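Local coordinates for protein geranyltranstransferase (Stenotrophomonas maltophilia, PDB 7LBJ) that probably joins isoprenyl diphosphates head to tail, as a magnesium-dependent member of the farnesyl and geranylgeranyl diphosphate synthase family, at residues D213-A218 / S276-Y281. Residues are numbered along the deposited sequence; the frame is centred on the assembly and turned at random. Where two conformers were deposited one is given.
Sequences DSFADA and SILARY. With EDO (1,2-ethanediol), chain F.
In the predominantly helical prenyl synthase fold, Ile277, the last residue of helix 260-277, and Leu278 just after it pack against Phe215 on helix 206-233. No hydrogen bond crosses between the segments; the evidence for an apolar contact is carbon-to-carbon. Leu278 CD1 sits over one face of the Phe215 ring, 4.0 Å from its centroid and 27° off the normal, which meets the geometry of a CH-pi contact. Its nearest ring atom is Phe215 CE1, 3.6 Å from Leu278 CD1, and the two side chains cross at about a right angle. Phe215 CG lies anti to its backbone N (chi1 167°), which holds the ring with that face against Leu278 CD1; Met274 and, from helix 286-297, Leu288 and Ala292 also touch this side chain. Ile277 meets the base of the same side chain and its backbone: CD1 is 3.7 Å from Phe215 CA, while the CG2 branch lies 4.0 Å from Phe215 CB. Leu278 is the first residue to leave helical phi/psi and opens a type I beta turn that runs to Tyr281, with Tyr281 N bonded to Leu278 O. Beside the apolar patch, an ethanediol, probably from the crystallisation liquor, makes a short hydrogen bond through O2 to Asp213 OD2, an oxygen also salt-bridged to Arg192.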
ATOM      1  N   ASP A 213      -7.453  -7.303 -22.207  1.00 16.40           N
ATOM      2  CA  ASP A 213      -8.206  -6.558 -21.209  1.00 14.66           C
ATOM      3  C   ASP A 213      -9.697  -6.781 -21.382  1.00 15.20           C
ATOM      4  O   ASP A 213     -10.433  -6.877 -20.394  1.00 15.14           O
ATOM      5  CB  ASP A 213      -7.868  -5.077 -21.297  1.00 16.08           C
ATOM      6  CG  ASP A 213      -8.427  -4.293 -20.131  1.00 20.42           C
ATOM      7  OD1 ASP A 213      -8.117  -4.648 -18.978  1.00 17.02           O
ATOM      8  OD2 ASP A 213      -9.172  -3.321 -20.363  1.00 21.20           O
ATOM      9  N   SER A 214     -10.165  -6.883 -22.632  1.00 13.18           N
ATOM     10  CA  SER A 214     -11.572  -7.167 -22.892  0.55 15.10           C
ATOM     11  C   SER A 214     -11.958  -8.536 -22.343  1.00 13.81           C
ATOM     12  O   SER A 214     -13.042  -8.725 -21.775  1.00 13.54           O
ATOM     13  CB  SER A 214     -11.813  -7.090 -24.402  0.55 17.80           C
ATOM     14  OG  SER A 214     -13.159  -7.285 -24.745  0.55 15.77           O
ATOM     15  N   PHE A 215     -11.078  -9.511 -22.522  1.00 13.28           N
ATOM     16  CA  PHE A 215     -11.305 -10.830 -21.933  1.00 13.78           C
ATOM     17  C   PHE A 215     -11.348 -10.739 -20.408  1.00 14.99           C
ATOM     18  O   PHE A 215     -12.244 -11.294 -19.754  1.00 14.87           O
ATOM     19  CB  PHE A 215     -10.193 -11.774 -22.401  1.00 12.84           C
ATOM     20  CG  PHE A 215     -10.110 -13.089 -21.633  1.00 14.07           C
ATOM     21  CD1 PHE A 215     -10.877 -14.181 -22.010  1.00 14.40           C
ATOM     22  CD2 PHE A 215      -9.253 -13.219 -20.553  1.00 14.64           C
ATOM     23  CE1 PHE A 215     -10.785 -15.390 -21.312  1.00 17.52           C
ATOM     24  CE2 PHE A 215      -9.146 -14.417 -19.859  1.00 18.02           C
ATOM     25  CZ  PHE A 215      -9.917 -15.507 -20.236  1.00 18.77           C
ATOM     26  N   ALA A 216     -10.379 -10.038 -19.820  1.00 13.02           N
ATOM     27  CA  ALA A 216     -10.271 -10.000 -18.365  1.00 13.64           C
ATOM     28  C   ALA A 216     -11.423  -9.214 -17.752  1.00 13.71           C
ATOM     29  O   ALA A 216     -11.861  -9.509 -16.630  1.00 13.59           O
ATOM     30  CB  ALA A 216      -8.926  -9.376 -17.954  1.00 11.98           C
ATOM     31  N   ASP A 217     -11.891  -8.187 -18.455  1.00 13.64           N
ATOM     32  CA  ASP A 217     -13.055  -7.429 -18.002  1.00 13.22           C
ATOM     33  C   ASP A 217     -14.267  -8.352 -17.887  1.00 18.47           C
ATOM     34  O   ASP A 217     -14.950  -8.384 -16.857  1.00 17.28           O
ATOM     35  CB  ASP A 217     -13.318  -6.292 -18.990  1.00 15.66           C
ATOM     36  CG  ASP A 217     -14.299  -5.248 -18.467  1.00 27.32           C
ATOM     37  OD1 ASP A 217     -14.474  -5.125 -17.242  1.00 26.15           O
ATOM     38  OD2 ASP A 217     -14.897  -4.533 -19.301  1.00 28.73           O
ATOM     39  N   ALA A 218     -14.535  -9.129 -18.939  1.00 13.63           N
ATOM     40  CA  ALA A 218     -15.657 -10.072 -18.889  1.00 15.09           C
ATOM     41  C   ALA A 218     -15.463 -11.119 -17.798  1.00 14.27           C
ATOM     42  O   ALA A 218     -16.430 -11.492 -17.114  1.00 13.95           O
ATOM     43  CB  ALA A 218     -15.854 -10.748 -20.250  1.00 13.18           C
ATOM     44  N   SER A 276     -14.930 -16.344 -27.343  1.00 18.49           N
ATOM     45  CA  SER A 276     -14.817 -15.705 -28.659  1.00 17.27           C
ATOM     46  C   SER A 276     -13.614 -14.767 -28.751  1.00 18.22           C
ATOM     47  O   SER A 276     -13.045 -14.592 -29.841  1.00 17.96           O
ATOM     48  CB  SER A 276     -16.090 -14.912 -28.977  1.00 22.80           C
ATOM     49  OG  SER A 276     -16.086 -13.685 -28.234  1.00 21.32           O
ATOM     50  N   ILE A 277     -13.251 -14.114 -27.645  1.00 17.09           N
ATOM     51  CA  ILE A 277     -12.147 -13.147 -27.683  1.00 15.69           C
ATOM     52  C   ILE A 277     -10.833 -13.857 -27.948  1.00 18.27           C
ATOM     53  O   ILE A 277      -9.956 -13.324 -28.640  1.00 18.35           O
ATOM     54  CB  ILE A 277     -12.087 -12.323 -26.383  1.00 13.80           C
ATOM     55  CG1 ILE A 277     -13.344 -11.461 -26.246  1.00 15.23           C
ATOM     56  CG2 ILE A 277     -10.832 -11.395 -26.351  1.00 17.68           C
ATOM     57  CD1 ILE A 277     -13.589 -10.983 -24.818  1.00 11.52           C
ATOM     58  N   LEU A 278     -10.680 -15.078 -27.427  1.00 17.28           N
ATOM     59  CA  LEU A 278      -9.440 -15.831 -27.576  1.00 17.04           C
ATOM     60  C   LEU A 278      -9.475 -16.828 -28.725  1.00 22.38           C
ATOM     61  O   LEU A 278      -8.559 -17.652 -28.843  1.00 22.32           O
ATOM     62  CB  LEU A 278      -9.113 -16.583 -26.280  1.00 17.14           C
ATOM     63  CG  LEU A 278      -9.007 -15.768 -24.992  1.00 18.79           C
ATOM     64  CD1 LEU A 278      -8.531 -16.639 -23.824  1.00 19.47           C
ATOM     65  CD2 LEU A 278      -8.088 -14.558 -25.186  1.00 20.54           C
ATOM     66  N   ALA A 279     -10.501 -16.784 -29.575  1.00 22.59           N
ATOM     67  CA  ALA A 279     -10.735 -17.901 -30.486  1.00 24.74           C
ATOM     68  C   ALA A 279      -9.604 -18.094 -31.496  1.00 24.57           C
ATOM     69  O   ALA A 279      -9.414 -19.209 -31.992  1.00 24.73           O
ATOM     70  CB  ALA A 279     -12.074 -17.712 -31.213  1.00 24.14           C
ATOM     71  N   ARG A 280      -8.833 -17.056 -31.800  1.00 25.43           N
ATOM     72  CA  ARG A 280      -7.832 -17.208 -32.845  1.00 28.57           C
ATOM     73  C   ARG A 280      -6.503 -17.753 -32.336  1.00 26.47           C
ATOM     74  O   ARG A 280      -5.651 -18.118 -33.155  1.00 27.34           O
ATOM     75  CB  ARG A 280      -7.607 -15.874 -33.554  1.00 28.58           C
ATOM     76  CG  ARG A 280      -8.770 -15.481 -34.465  1.00 37.32           C
ATOM     77  CD  ARG A 280      -8.562 -14.086 -35.002  1.00 40.28           C
ATOM     78  NE  ARG A 280      -9.659 -13.646 -35.852  1.00 50.50           N
ATOM     79  CZ  ARG A 280      -9.931 -12.373 -36.103  1.00 49.33           C
ATOM     80  NH1 ARG A 280      -9.243 -11.397 -35.530  1.00 45.82           N
ATOM     81  NH2 ARG A 280     -10.909 -12.071 -36.956  1.00 43.05           N
ATOM     82  N   TYR A 281      -6.316 -17.830 -31.021  1.00 22.00           N
ATOM     83  CA  TYR A 281      -5.081 -18.346 -30.454  1.00 25.92           C
ATOM     84  C   TYR A 281      -5.023 -19.863 -30.576  1.00 27.41           C
ATOM     85  O   TYR A 281      -6.044 -20.548 -30.689  1.00 24.73           O
ATOM     86  CB  TYR A 281      -4.961 -17.973 -28.980  1.00 21.44           C
ATOM     87  CG  TYR A 281      -4.686 -16.506 -28.694  1.00 24.82           C
ATOM     88  CD1 TYR A 281      -5.731 -15.598 -28.568  1.00 24.02           C
ATOM     89  CD2 TYR A 281      -3.382 -16.035 -28.516  1.00 29.94           C
ATOM     90  CE1 TYR A 281      -5.496 -14.263 -28.308  1.00 25.48           C
ATOM     91  CE2 TYR A 281      -3.139 -14.697 -28.239  1.00 30.09           C
ATOM     92  CZ  TYR A 281      -4.202 -13.821 -28.138  1.00 29.43           C
ATOM     93  OH  TYR A 281      -3.987 -12.486 -27.867  1.00 29.53           O
TER
HETATM   94  C1  EDO F 304     -13.280  -3.248 -22.651  1.00 35.84           C
HETATM   95  O1  EDO F 304     -13.358  -4.397 -23.518  1.00 27.38           O
HETATM   96  C2  EDO F 304     -12.257  -3.501 -21.561  1.00 27.34           C
HETATM   97  O2  EDO F 304     -10.983  -3.107 -22.086  1.00 36.72           O